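Local coordinates for phosphate-binding protein (Xanthomonas axonopodis pv. citri, PDB 5UB6) that probably serves as the periplasmic substrate-binding component of an ABC transporter for phosphate or phosphonate compounds, and holds a pyrophosphate ion in this crystal, at residues L83-G88 / T252-L257. Numbering follows the deposited sequence.
Sequences LMTERG and TGFRPL
Met84 CB lies over one face of the Arg255 guanidinium, toward its rim and 3.6 Å from NH1, while a water in the plane at its edge links NH1 to Thr85 O. On the other face of this antiparallel strand pair, the Phe254 ring has Thr85 OG1, 3.6 Å from CD1, and Met84 O at its edge. The N-to-C directions of strands 83-87 and 252-255, part of the periplasmic binding protein fold, make 167°; Arg87 nears the bound pyrophosphate. Arg255 suits the Met84-Glu86 face because its chain, extended from CG to NE, carries a flat cation across to methylene carbon. Phe254 suits the Thr85 face, where Leu83 CD1 approaches its CB and Leu232 of helix 222-235 packs on both; Thr85 OG1 is hydrogen-bonded to Glu214 OE2. The flexible Met84 thioether bends to bring SD within 3.4 Å of Leu257 CD2. Met84 and Arg255 exchange two backbone hydrogen bonds, and Glu86 N meets Gly253 O almost straight (171°). There a classic beta bulge sets Thr252 and Gly253 opposite Glu86: Thr252 N bonds Glu86 O at 3.0 Å, Gly253 N only weakly. Glycine, lacking a side chain, lets Glu86 lie close. Thr252 OG1, also hydrogen-bonded to Gly89 N, donates to the anti side of Glu86 OE2 at 2.6 Å, 16° out of the carboxylate plane.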
ATOM      1  N   LEU A  83      -3.507  14.110  -4.604  1.00 21.90           N
ATOM      2  CA  LEU A  83      -2.771  13.955  -5.861  1.00 23.06           C
ATOM      3  C   LEU A  83      -2.464  12.471  -6.121  1.00 23.81           C
ATOM      4  O   LEU A  83      -2.276  11.727  -5.177  1.00 23.88           O
ATOM      5  CB  LEU A  83      -1.428  14.676  -5.785  1.00 24.24           C
ATOM      6  CG  LEU A  83      -1.374  16.197  -5.714  1.00 26.97           C
ATOM      7  CD1 LEU A  83       0.062  16.655  -5.476  1.00 29.69           C
ATOM      8  CD2 LEU A  83      -1.911  16.819  -6.988  1.00 28.87           C
ATOM      9  N   MET A  84      -2.392  12.051  -7.388  1.00 24.05           N
ATOM     10  CA  MET A  84      -1.925  10.693  -7.713  1.00 25.25           C
ATOM     11  C   MET A  84      -0.386  10.686  -7.721  1.00 23.71           C
ATOM     12  O   MET A  84       0.252  11.633  -8.109  1.00 23.77           O
ATOM     13  CB  MET A  84      -2.479  10.195  -9.055  1.00 23.90           C
ATOM     14  CG  MET A  84      -4.009  10.262  -9.194  1.00 23.97           C
ATOM     15  SD  MET A  84      -4.879   9.312  -7.938  1.00 27.07           S
ATOM     16  CE  MET A  84      -4.188   7.687  -8.283  1.00 26.68           C
ATOM     17  N   THR A  85       0.195   9.589  -7.275  1.00 24.25           N
ATOM     18  CA  THR A  85       1.632   9.498  -7.071  1.00 23.48           C
ATOM     19  C   THR A  85       2.134   8.367  -7.903  1.00 22.38           C
ATOM     20  O   THR A  85       1.512   7.304  -7.965  1.00 23.08           O
ATOM     21  CB  THR A  85       1.913   9.327  -5.582  1.00 23.15           C
ATOM     22  OG1 THR A  85       1.236  10.383  -4.879  1.00 22.57           O
ATOM     23  CG2 THR A  85       3.403   9.369  -5.261  1.00 23.46           C
ATOM     24  N   GLU A  86       3.241   8.634  -8.581  1.00 23.88           N
ATOM     25  CA  GLU A  86       3.915   7.698  -9.456  1.00 26.04           C
ATOM     26  C   GLU A  86       5.222   7.371  -8.749  1.00 24.76           C
ATOM     27  O   GLU A  86       5.900   8.281  -8.290  1.00 23.83           O
ATOM     28  CB  GLU A  86       4.180   8.389 -10.800  1.00 30.27           C
ATOM     29  CG  GLU A  86       5.125   7.646 -11.736  1.00 34.97           C
ATOM     30  CD  GLU A  86       5.696   8.542 -12.839  1.00 39.05           C
ATOM     31  OE1 GLU A  86       4.873   9.086 -13.624  1.00 39.73           O
ATOM     32  OE2 GLU A  86       6.947   8.705 -12.902  1.00 35.79           O
ATOM     33  N   ARG A  87       5.559   6.091  -8.615  1.00 24.02           N
ATOM     34  CA  ARG A  87       6.768   5.681  -7.916  1.00 27.32           C
ATOM     35  C   ARG A  87       7.538   4.698  -8.780  1.00 26.77           C
ATOM     36  O   ARG A  87       6.947   3.815  -9.431  1.00 24.98           O
ATOM     37  CB  ARG A  87       6.461   5.035  -6.540  1.00 29.35           C
ATOM     38  CG  ARG A  87       5.337   5.734  -5.775  1.00 33.08           C
ATOM     39  CD  ARG A  87       5.520   5.931  -4.292  1.00 33.12           C
ATOM     40  NE  ARG A  87       4.923   4.885  -3.477  1.00 33.55           N
ATOM     41  CZ  ARG A  87       4.268   5.057  -2.311  1.00 33.06           C
ATOM     42  NH1 ARG A  87       4.043   6.245  -1.773  1.00 34.21           N
ATOM     43  NH2 ARG A  87       3.827   3.997  -1.667  1.00 30.64           N
ATOM     44  N   GLY A  88       8.854   4.826  -8.751  1.00 27.87           N
ATOM     45  CA  GLY A  88       9.729   3.961  -9.577  1.00 30.71           C
ATOM     46  C   GLY A  88       9.473   4.082 -11.070  1.00 28.97           C
ATOM     47  O   GLY A  88       9.658   3.127 -11.801  1.00 31.99           O
ATOM     48  N   THR A 252       8.607   9.650  -8.477  1.00 27.39           N
ATOM     49  CA  THR A 252       9.092  10.145  -9.770  1.00 30.02           C
ATOM     50  C   THR A 252       8.035  11.028 -10.420  1.00 31.67           C
ATOM     51  O   THR A 252       8.238  11.516 -11.514  1.00 34.14           O
ATOM     52  CB  THR A 252       9.433   8.964 -10.728  1.00 28.57           C
ATOM     53  OG1 THR A 252       8.308   8.071 -10.774  1.00 29.20           O
ATOM     54  CG2 THR A 252      10.708   8.203 -10.238  1.00 24.73           C
ATOM     55  N   GLY A 253       6.910  11.235  -9.733  1.00 32.55           N
ATOM     56  CA  GLY A 253       5.792  11.963 -10.302  1.00 32.47           C
ATOM     57  C   GLY A 253       4.626  12.201  -9.328  1.00 30.61           C
ATOM     58  O   GLY A 253       4.261  11.324  -8.555  1.00 26.56           O
ATOM     59  N   PHE A 254       4.045  13.396  -9.392  1.00 27.91           N
ATOM     60  CA  PHE A 254       2.718  13.661  -8.831  1.00 29.04           C
ATOM     61  C   PHE A 254       1.821  14.173  -9.945  1.00 28.11           C
ATOM     62  O   PHE A 254       2.276  14.834 -10.861  1.00 33.25           O
ATOM     63  CB  PHE A 254       2.759  14.749  -7.745  1.00 28.04           C
ATOM     64  CG  PHE A 254       3.522  14.372  -6.521  1.00 26.90           C
ATOM     65  CD1 PHE A 254       3.023  13.441  -5.632  1.00 25.51           C
ATOM     66  CD2 PHE A 254       4.735  14.959  -6.245  1.00 26.42           C
ATOM     67  CE1 PHE A 254       3.736  13.093  -4.497  1.00 28.10           C
ATOM     68  CE2 PHE A 254       5.451  14.607  -5.109  1.00 27.50           C
ATOM     69  CZ  PHE A 254       4.948  13.679  -4.227  1.00 26.20           C
ATOM     70  N   ARG A 255       0.540  13.910  -9.873  1.00 26.13           N
ATOM     71  CA  ARG A 255      -0.331  14.520 -10.854  1.00 28.72           C
ATOM     72  C   ARG A 255      -1.743  14.684 -10.284  1.00 27.51           C
ATOM     73  O   ARG A 255      -2.112  14.056  -9.283  1.00 25.73           O
ATOM     74  CB  ARG A 255      -0.301  13.736 -12.189  1.00 32.26           C
ATOM     75  CG  ARG A 255      -0.734  12.304 -12.065  1.00 31.86           C
ATOM     76  CD  ARG A 255      -0.415  11.443 -13.292  1.00 32.41           C
ATOM     77  NE  ARG A 255      -1.380  10.337 -13.236  1.00 33.19           N
ATOM     78  CZ  ARG A 255      -1.323   9.268 -12.434  1.00 33.30           C
ATOM     79  NH1 ARG A 255      -0.282   9.025 -11.633  1.00 31.11           N
ATOM     80  NH2 ARG A 255      -2.334   8.388 -12.464  1.00 37.67           N
ATOM     81  N   PRO A 256      -2.511  15.575 -10.891  1.00 26.29           N
ATOM     82  CA  PRO A 256      -3.846  15.847 -10.384  1.00 24.57           C
ATOM     83  C   PRO A 256      -4.765  14.641 -10.467  1.00 24.05           C
ATOM     84  O   PRO A 256      -4.580  13.738 -11.292  1.00 21.03           O
ATOM     85  CB  PRO A 256      -4.364  16.946 -11.332  1.00 25.48           C
ATOM     86  CG  PRO A 256      -3.114  17.561 -11.910  1.00 26.06           C
ATOM     87  CD  PRO A 256      -2.161  16.428 -12.047  1.00 26.06           C
ATOM     88  N   LEU A 257      -5.793  14.692  -9.647  1.00 26.02           N
ATOM     89  CA  LEU A 257      -6.828  13.709  -9.648  1.00 28.68           C
ATOM     90  C   LEU A 257      -7.634  13.996 -10.901  1.00 29.41           C
ATOM     91  O   LEU A 257      -8.270  15.022 -11.000  1.00 36.28           O
ATOM     92  CB  LEU A 257      -7.650  13.834  -8.380  1.00 30.90           C
ATOM     93  CG  LEU A 257      -6.796  13.537  -7.110  1.00 33.73           C
ATOM     94  CD1 LEU A 257      -7.391  14.209  -5.865  1.00 34.41           C
ATOM     95  CD2 LEU A 257      -6.607  12.037  -6.915  1.00 33.18           C
TER
HETATM   96  O   HOH W   1      -0.253   6.704 -10.020  1.00 23.61           O